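Local coordinates for DegV family protein ([Eubacterium] eligens, PDB 5UXY), which probably binds long-chain fatty acids, as other DegV family proteins do, and here holds a heptadecanoic acid molecule, at residues D9-I14 with V81-G86; G56-A61 with C262-E267; V231-L236 with G269-S274. All blocks are in the same frame, centred on the assembly; numbering follows the deposited sequence. Where two conformers were deposited one is given.

Contact 1: residues D9-I14 with V81-G86; sequences DSACDI and VTITAG. With X90 (heptadecanoic acid), chain D.
The carboxylate of D9 reaches across to the backbone of I83 near the ends of the parallel strands 5-9 and 77-82, the C-terminal strand edge at which α/β folds commonly place their ligand sites. The last sheet bond here goes from D9 N to V81 O (3.3 Å). Beyond it the side chain takes over from the sheet: I83 N donates to the syn lone pair of D9 OD2 at 2.7 Å in a fairly straight bond (158° at the hydrogen). The other oxygen is engaged as well, for A11 N meets the anti lone pair of D9 OD1 at 2.9 Å and closes an Asx turn. A chi1 of 66°, which sets CG between the backbone N and the carbonyl carbon, lets one carboxylate serve both N-H groups. The D9 carbonyl is taken by C12 N (3.1 Å) in the 3-10 turn, and on the facing segment T82 OG1 donates to I83 O. S10 OG turns to L27 N and D38, and T82 O is met by S115. Apolar contact completes the junction: A11 CB packs on I83 CD1 at 3.9 Å, and I83 CD1 also lies 3.5 Å from C27 of the fatty acid. With one backbone N-H on each oxygen, the buried carboxylate is likely to remain ionised, fixing the backbone at I83, whose side chain meets the lipid.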
# COMPACT_ATOMS: atom_id res chain seq x y z
N ASP A 9 -7.10 3.31 -4.51
CA ASP A 9 -7.70 2.04 -4.19
C ASP A 9 -7.40 1.65 -2.73
O ASP A 9 -6.54 2.21 -2.05
CB ASP A 9 -7.24 0.98 -5.17
CG ASP A 9 -5.78 0.69 -5.04
OD1 ASP A 9 -5.35 0.21 -3.95
OD2 ASP A 9 -5.07 0.90 -6.05
N SER A 10 -8.14 0.64 -2.25
CA SER A 10 -8.18 0.33 -0.81
C SER A 10 -6.87 -0.30 -0.33
O SER A 10 -6.65 -0.43 0.90
CB SER A 10 -9.36 -0.60 -0.49
OG SER A 10 -9.18 -1.89 -1.07
N ALA A 11 -5.97 -0.63 -1.26
CA ALA A 11 -4.62 -1.03 -0.83
C ALA A 11 -3.87 0.08 -0.09
O ALA A 11 -2.80 -0.20 0.46
CB ALA A 11 -3.77 -1.49 -2.03
N CYS A 12 -4.39 1.31 -0.07
CA CYS A 12 -3.71 2.36 0.67
C CYS A 12 -3.98 2.28 2.16
O CYS A 12 -3.38 3.05 2.93
CB CYS A 12 -4.12 3.74 0.14
SG CYS A 12 -5.88 4.16 0.56
N ASP A 13 -4.89 1.41 2.58
CA ASP A 13 -5.24 1.08 3.97
C ASP A 13 -6.02 2.18 4.71
O ASP A 13 -6.42 1.94 5.87
CB ASP A 13 -4.00 0.75 4.84
CG ASP A 13 -3.09 -0.42 4.24
OD1 ASP A 13 -3.64 -1.49 3.91
OD2 ASP A 13 -1.83 -0.25 4.13
N ILE A 14 -6.28 3.34 4.11
CA ILE A 14 -6.93 4.44 4.82
C ILE A 14 -8.24 4.78 4.14
O ILE A 14 -8.48 4.41 3.00
CB ILE A 14 -6.06 5.67 4.92
CG1 ILE A 14 -5.65 6.15 3.53
CG2 ILE A 14 -4.83 5.35 5.76
CD1 ILE A 14 -5.14 7.57 3.53
N VAL A 81 -4.50 7.43 -6.96
CA VAL A 81 -3.28 6.66 -6.66
C VAL A 81 -3.65 5.18 -6.66
O VAL A 81 -4.64 4.79 -6.05
CB VAL A 81 -2.66 7.09 -5.32
CG1 VAL A 81 -1.37 6.25 -5.03
CG2 VAL A 81 -2.37 8.59 -5.35
N THR A 82 -2.89 4.35 -7.41
CA THR A 82 -3.24 2.93 -7.47
C THR A 82 -2.07 2.06 -7.00
O THR A 82 -0.92 2.45 -7.02
CB THR A 82 -3.63 2.43 -8.88
OG1 THR A 82 -2.48 2.39 -9.71
CG2 THR A 82 -4.66 3.39 -9.57
N ILE A 83 -2.42 0.85 -6.57
CA ILE A 83 -1.38 -0.15 -6.31
C ILE A 83 -0.62 -0.46 -7.63
O ILE A 83 -1.10 -0.21 -8.74
CB ILE A 83 -2.11 -1.37 -5.72
CG1 ILE A 83 -1.16 -2.54 -5.43
CG2 ILE A 83 -3.15 -1.84 -6.64
CD1 ILE A 83 -1.87 -3.65 -4.62
N THR A 84 0.60 -0.94 -7.48
CA THR A 84 1.51 -1.17 -8.59
C THR A 84 0.86 -1.84 -9.79
O THR A 84 0.20 -2.89 -9.69
CB THR A 84 2.72 -2.00 -8.13
OG1 THR A 84 3.50 -2.31 -9.28
CG2 THR A 84 2.26 -3.30 -7.43
N ALA A 85 1.07 -1.23 -10.96
CA ALA A 85 0.65 -1.87 -12.21
C ALA A 85 1.46 -3.13 -12.48
O ALA A 85 1.06 -3.97 -13.31
CB ALA A 85 0.85 -0.88 -13.37
N GLY A 86 2.58 -3.30 -11.77
CA GLY A 86 3.36 -4.50 -11.96
C GLY A 86 2.81 -5.74 -11.27
O GLY A 86 3.31 -6.84 -11.52
O19 X90 D . -6.40 -8.50 -7.46
C21 X90 D . -5.67 -7.48 -7.64
O21 X90 D . -5.57 -7.00 -8.83
C22 X90 D . -4.89 -6.91 -6.43
C23 X90 D . -3.56 -7.69 -6.36
C24 X90 D . -2.59 -7.03 -5.34
C25 X90 D . -1.22 -7.79 -5.43
C26 X90 D . -0.07 -7.18 -4.61
C27 X90 D . -0.55 -6.64 -3.27
C28 X90 D . 0.62 -6.37 -2.30
C29 X90 D . 0.12 -6.30 -0.84
C30 X90 D . 2.40 -7.30 0.35
C31 X90 D . 3.76 -6.52 0.40
C32 X90 D . 4.27 -6.33 -1.05
C33 X90 D . 5.10 -5.07 -1.28
C34 X90 D . 5.70 -4.96 -2.71
C35 X90 D . 4.99 -3.85 -3.50
C36 X90 D . 5.42 -3.67 -4.96
C39 X90 D . 1.21 -6.29 0.27

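Contact 2: residues G56-A61 with C262-E267; sequences GRSYTA and CSYYAE. With X90 (heptadecanoic acid), chain D.
Two consecutive tyrosines of helix 260-266, Y264 and Y265, reach over to S58 and T60 on segment 56-61, which carries strand 59-61, a helix-on-strand contact that lines one side of the fatty-acid site of this DegV fold. The helix and strand segments run at 141° to one another, their axes 10.4 Å apart, and the long phenol side chains bridge that gap. Y264 has CG anti to its backbone N (chi1 173°) and sends its hydroxyl to S58 OG, 2.6 Å from Y264 OH and near the plane of the ring. Y265 leaves the helix on another course, CG beside the backbone N (chi1 -81°), and its ring lies between two neighbours. Over the centre of one face stands Y264 CD2, 3.5 Å above the plane, the edge of one tyrosine pointing into the face of the next; against the opposite face, toward the rim, lies C25 of the lipid, 3.8 Å above the plane. At the ring's outer edge Y265 OH donates to T60 OG1 at 2.7 Å, and T60 OG1 in turn donates to O19 of the lipid; the modelled 2.5 Å is unusually short and its exact length doubtful. Replacing Y265 by an alanine would probably deprive T60 OG1 of its donor, open a gap between Y264 and the lipid chain, and let the threonine turn away from the acid group. The T60 methyl fits against both rings, with T60 CG2 3.5 Å from Y264 CD2. Closer to the helix, Y265 CB touches C29 of the lipid at 3.5 Å.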
# COMPACT_ATOMS: atom_id res chain seq x y z
N GLY A 56 -9.52 -24.17 0.35
CA GLY A 56 -9.59 -23.86 -1.06
C GLY A 56 -8.78 -22.62 -1.47
O GLY A 56 -8.14 -21.94 -0.67
N ARG A 57 -8.81 -22.37 -2.78
CA ARG A 57 -8.17 -21.20 -3.36
C ARG A 57 -8.90 -19.94 -2.93
O ARG A 57 -10.10 -19.96 -2.66
CB ARG A 57 -8.18 -21.30 -4.89
CG ARG A 57 -7.10 -22.21 -5.49
CD ARG A 57 -6.28 -21.43 -6.52
NE ARG A 57 -5.93 -20.08 -6.06
CZ ARG A 57 -5.87 -19.01 -6.86
NH1 ARG A 57 -5.57 -17.81 -6.39
NH2 ARG A 57 -6.14 -19.13 -8.15
N SER A 58 -8.17 -18.82 -2.86
CA SER A 58 -8.81 -17.53 -2.64
C SER A 58 -8.22 -16.56 -3.64
O SER A 58 -7.11 -16.77 -4.16
CB SER A 58 -8.67 -17.03 -1.19
OG SER A 58 -7.31 -17.18 -0.73
N TYR A 59 -8.96 -15.48 -3.90
CA TYR A 59 -8.70 -14.60 -5.04
C TYR A 59 -8.87 -13.15 -4.63
O TYR A 59 -9.55 -12.86 -3.64
CB TYR A 59 -9.67 -14.87 -6.18
CG TYR A 59 -9.76 -16.34 -6.56
CD1 TYR A 59 -8.84 -16.90 -7.43
CD2 TYR A 59 -10.75 -17.16 -6.02
CE1 TYR A 59 -8.90 -18.25 -7.77
CE2 TYR A 59 -10.82 -18.51 -6.37
CZ TYR A 59 -9.89 -19.04 -7.24
OH TYR A 59 -9.93 -20.36 -7.61
N THR A 60 -8.24 -12.23 -5.38
CA THR A 60 -8.59 -10.82 -5.27
C THR A 60 -9.01 -10.27 -6.64
O THR A 60 -8.67 -10.82 -7.69
CB THR A 60 -7.43 -9.97 -4.70
OG1 THR A 60 -6.27 -10.09 -5.54
CG2 THR A 60 -7.07 -10.50 -3.27
N ALA A 61 -9.69 -9.14 -6.60
CA ALA A 61 -10.16 -8.48 -7.82
C ALA A 61 -10.02 -6.98 -7.69
O ALA A 61 -10.30 -6.41 -6.63
CB ALA A 61 -11.63 -8.81 -8.09
N CYS A 262 -4.31 -5.42 1.91
CA CYS A 262 -2.96 -5.64 2.43
C CYS A 262 -2.96 -6.75 3.48
O CYS A 262 -2.01 -7.53 3.57
CB CYS A 262 -2.40 -4.34 3.01
SG CYS A 262 -1.86 -3.16 1.62
N SER A 263 -4.00 -6.85 4.30
CA SER A 263 -4.05 -7.95 5.28
C SER A 263 -4.06 -9.30 4.59
O SER A 263 -3.40 -10.25 5.03
CB SER A 263 -5.29 -7.80 6.20
OG SER A 263 -5.16 -6.63 7.00
N TYR A 264 -4.77 -9.40 3.47
CA TYR A 264 -4.84 -10.67 2.75
C TYR A 264 -3.45 -11.08 2.23
O TYR A 264 -3.03 -12.23 2.38
CB TYR A 264 -5.86 -10.55 1.60
CG TYR A 264 -5.86 -11.76 0.71
CD1 TYR A 264 -6.51 -12.92 1.14
CD2 TYR A 264 -5.20 -11.76 -0.53
CE1 TYR A 264 -6.48 -14.09 0.36
CE2 TYR A 264 -5.21 -12.92 -1.35
CZ TYR A 264 -5.85 -14.07 -0.89
OH TYR A 264 -5.84 -15.21 -1.65
N TYR A 265 -2.74 -10.14 1.57
CA TYR A 265 -1.46 -10.46 0.93
C TYR A 265 -0.27 -10.40 1.89
O TYR A 265 0.69 -11.19 1.73
CB TYR A 265 -1.21 -9.52 -0.26
CG TYR A 265 -1.96 -9.97 -1.47
CD1 TYR A 265 -1.70 -11.25 -2.03
CD2 TYR A 265 -2.95 -9.17 -2.06
CE1 TYR A 265 -2.40 -11.71 -3.16
CE2 TYR A 265 -3.67 -9.63 -3.20
CZ TYR A 265 -3.37 -10.87 -3.74
OH TYR A 265 -4.06 -11.38 -4.82
N ALA A 266 -0.29 -9.51 2.89
CA ALA A 266 0.81 -9.52 3.86
C ALA A 266 0.66 -10.61 4.93
O ALA A 266 1.66 -11.08 5.50
CB ALA A 266 0.95 -8.14 4.52
N GLU A 267 -0.57 -11.01 5.22
CA GLU A 267 -0.99 -12.07 6.15
C GLU A 267 -0.75 -11.73 7.61
O GLU A 267 -0.05 -10.78 7.94
CB GLU A 267 -0.36 -13.41 5.80
CG GLU A 267 -0.93 -13.85 4.47
CD GLU A 267 -0.71 -15.31 4.18
OE1 GLU A 267 -1.04 -16.13 5.05
OE2 GLU A 267 -0.20 -15.62 3.09
O19 X90 D . -6.40 -8.50 -7.46
C21 X90 D . -5.67 -7.48 -7.64
O21 X90 D . -5.57 -7.00 -8.83
C22 X90 D . -4.89 -6.91 -6.43
C23 X90 D . -3.56 -7.69 -6.36
C24 X90 D . -2.59 -7.03 -5.34
C25 X90 D . -1.22 -7.79 -5.43
C26 X90 D . -0.07 -7.18 -4.61
C27 X90 D . -0.55 -6.64 -3.27
C28 X90 D . 0.62 -6.37 -2.30
C29 X90 D . 0.12 -6.30 -0.84
C30 X90 D . 2.40 -7.30 0.35
C31 X90 D . 3.76 -6.52 0.40
C32 X90 D . 4.27 -6.33 -1.05
C33 X90 D . 5.10 -5.07 -1.28
C34 X90 D . 5.70 -4.96 -2.71
C35 X90 D . 4.99 -3.85 -3.50
C36 X90 D . 5.42 -3.67 -4.96
C39 X90 D . 1.21 -6.29 0.27

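Contact 3: residues V231-L236 with G269-S274; sequences VENEAL and GGIILS
V231 pairs with two residues at once, G269 and G270, in the geometry of a G1 beta bulge where the antiparallel strands 226-230 and 271-276 meet their loops. V231 N donates to G270 O (2.9 Å), while V231 O accepts from G269 N (2.8 Å). The first bulge position is G269, with phi 93° and psi -16°; a side chain there would be jammed against the carbonyl oxygen of R268. The third bond comes from a side chain. With CG anti to the backbone N, N233 extends its amide so that ND2 points straight at G269 O, 2.9 Å away with 180° at the hydrogen, the acceptor lying in the amide plane. The oxygen of the same amide serves its own helix: N233 is the N-cap of helix 234-248, and its OD1 accepts from L236 N at 3.2 Å, that donor standing above the carbonyl plane. One asparagine thus ties the bulge to the first turn of the helix. Further out, N233 N bonds to the ring of H230, and E232 makes a salt bridge with R268, the residue just before G269. I271, the first residue of its strand, is modelled in two conformers and packs against helix 234-248, where I240 is another neighbour. In the conformer described here it crosses L236 at about a right angle, and I271 CG2 touches L236 CD2 at 3.9 Å.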
# COMPACT_ATOMS: atom_id res chain seq x y z
N VAL A 231 -0.46 -6.11 10.14
CA VAL A 231 -1.59 -7.03 10.13
C VAL A 231 -1.58 -7.75 11.47
O VAL A 231 -0.92 -8.79 11.61
CB VAL A 231 -1.49 -8.05 8.99
CG1 VAL A 231 -2.78 -8.94 8.90
CG2 VAL A 231 -1.20 -7.34 7.68
N GLU A 232 -2.33 -7.23 12.43
CA GLU A 232 -2.39 -7.79 13.79
C GLU A 232 -0.99 -7.99 14.37
O GLU A 232 -0.66 -9.04 14.93
CB GLU A 232 -3.19 -9.10 13.78
CG GLU A 232 -4.58 -8.86 13.23
CD GLU A 232 -5.54 -10.02 13.46
OE1 GLU A 232 -5.09 -11.16 13.64
OE2 GLU A 232 -6.75 -9.75 13.43
N ASN A 233 -0.15 -6.98 14.22
CA ASN A 233 1.17 -7.02 14.81
C ASN A 233 1.58 -5.61 15.20
O ASN A 233 2.63 -5.09 14.82
CB ASN A 233 2.19 -7.63 13.87
CG ASN A 233 3.37 -8.19 14.63
OD1 ASN A 233 3.50 -7.93 15.84
ND2 ASN A 233 4.22 -8.96 13.96
N GLU A 234 0.73 -4.99 16.02
CA GLU A 234 1.08 -3.68 16.51
C GLU A 234 2.38 -3.71 17.30
O GLU A 234 3.12 -2.72 17.32
CB GLU A 234 -0.07 -3.16 17.38
CG GLU A 234 -0.01 -1.67 17.63
CD GLU A 234 -1.24 -1.23 18.40
OE1 GLU A 234 -2.35 -1.69 18.02
OE2 GLU A 234 -1.11 -0.47 19.38
N ALA A 235 2.66 -4.84 17.96
CA ALA A 235 3.83 -4.92 18.81
C ALA A 235 5.09 -4.73 17.98
O ALA A 235 6.00 -3.99 18.35
CB ALA A 235 3.86 -6.29 19.48
N LEU A 236 5.15 -5.42 16.86
CA LEU A 236 6.35 -5.32 16.01
C LEU A 236 6.44 -3.95 15.36
O LEU A 236 7.52 -3.35 15.30
CB LEU A 236 6.34 -6.42 14.96
CG LEU A 236 7.59 -6.38 14.05
CD1 LEU A 236 8.90 -6.36 14.88
CD2 LEU A 236 7.54 -7.60 13.10
N GLY A 269 0.56 -11.12 11.13
CA GLY A 269 1.91 -10.91 11.57
C GLY A 269 2.70 -9.95 10.70
O GLY A 269 3.78 -9.49 11.12
N GLY A 270 2.21 -9.68 9.49
CA GLY A 270 3.02 -8.95 8.52
C GLY A 270 3.15 -7.48 8.86
O GLY A 270 2.29 -6.88 9.51
N ILE A 271 4.26 -6.88 8.43
CA ILE A 271 4.40 -5.44 8.54
C ILE A 271 4.91 -4.91 7.20
O ILE A 271 5.70 -5.56 6.50
CB ILE A 271 5.33 -5.02 9.72
CG1 ILE A 271 6.77 -5.45 9.49
CG2 ILE A 271 4.84 -5.62 11.07
CD1 ILE A 271 7.61 -4.35 8.92
N ILE A 272 4.48 -3.71 6.85
CA ILE A 272 4.95 -2.99 5.66
C ILE A 272 5.32 -1.58 6.06
O ILE A 272 4.59 -0.93 6.81
CB ILE A 272 3.88 -2.94 4.56
CG1 ILE A 272 3.27 -4.30 4.35
CG2 ILE A 272 4.49 -2.40 3.33
CD1 ILE A 272 2.07 -4.17 3.35
N LEU A 273 6.47 -1.08 5.61
CA LEU A 273 6.81 0.27 5.96
C LEU A 273 7.26 1.05 4.74
O LEU A 273 7.78 0.48 3.77
CB LEU A 273 7.91 0.35 7.06
CG LEU A 273 9.36 0.15 6.78
CD1 LEU A 273 10.08 1.42 6.17
CD2 LEU A 273 9.96 -0.13 8.15
N SER A 274 6.96 2.33 4.74
CA SER A 274 7.49 3.16 3.66
C SER A 274 8.14 4.40 4.25
O SER A 274 7.76 4.87 5.33
CB SER A 274 6.36 3.50 2.64
OG SER A 274 6.86 4.28 1.57

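How the contacts relate
All three contacts are largely buried, but contact 1 lies nearest the centre of the chain, and contact 2 alone includes an exposed residue at its margin. Contacts 1 and 2 reach the same sheet and both touch the lipid, the former with hydrocarbon, the latter along the chain and at the acid group. Contact 3 belongs to the other sheet, though I272 touches the lipid. Segment 262-267 joins the set: C262 packs on A11 and D13 of contact 1, and E267, S263 and A266 pack on V231 of contact 3. A carboxylate organises contact 1, hydroxyls contact 2, and backbone pairing with one amide contact 3.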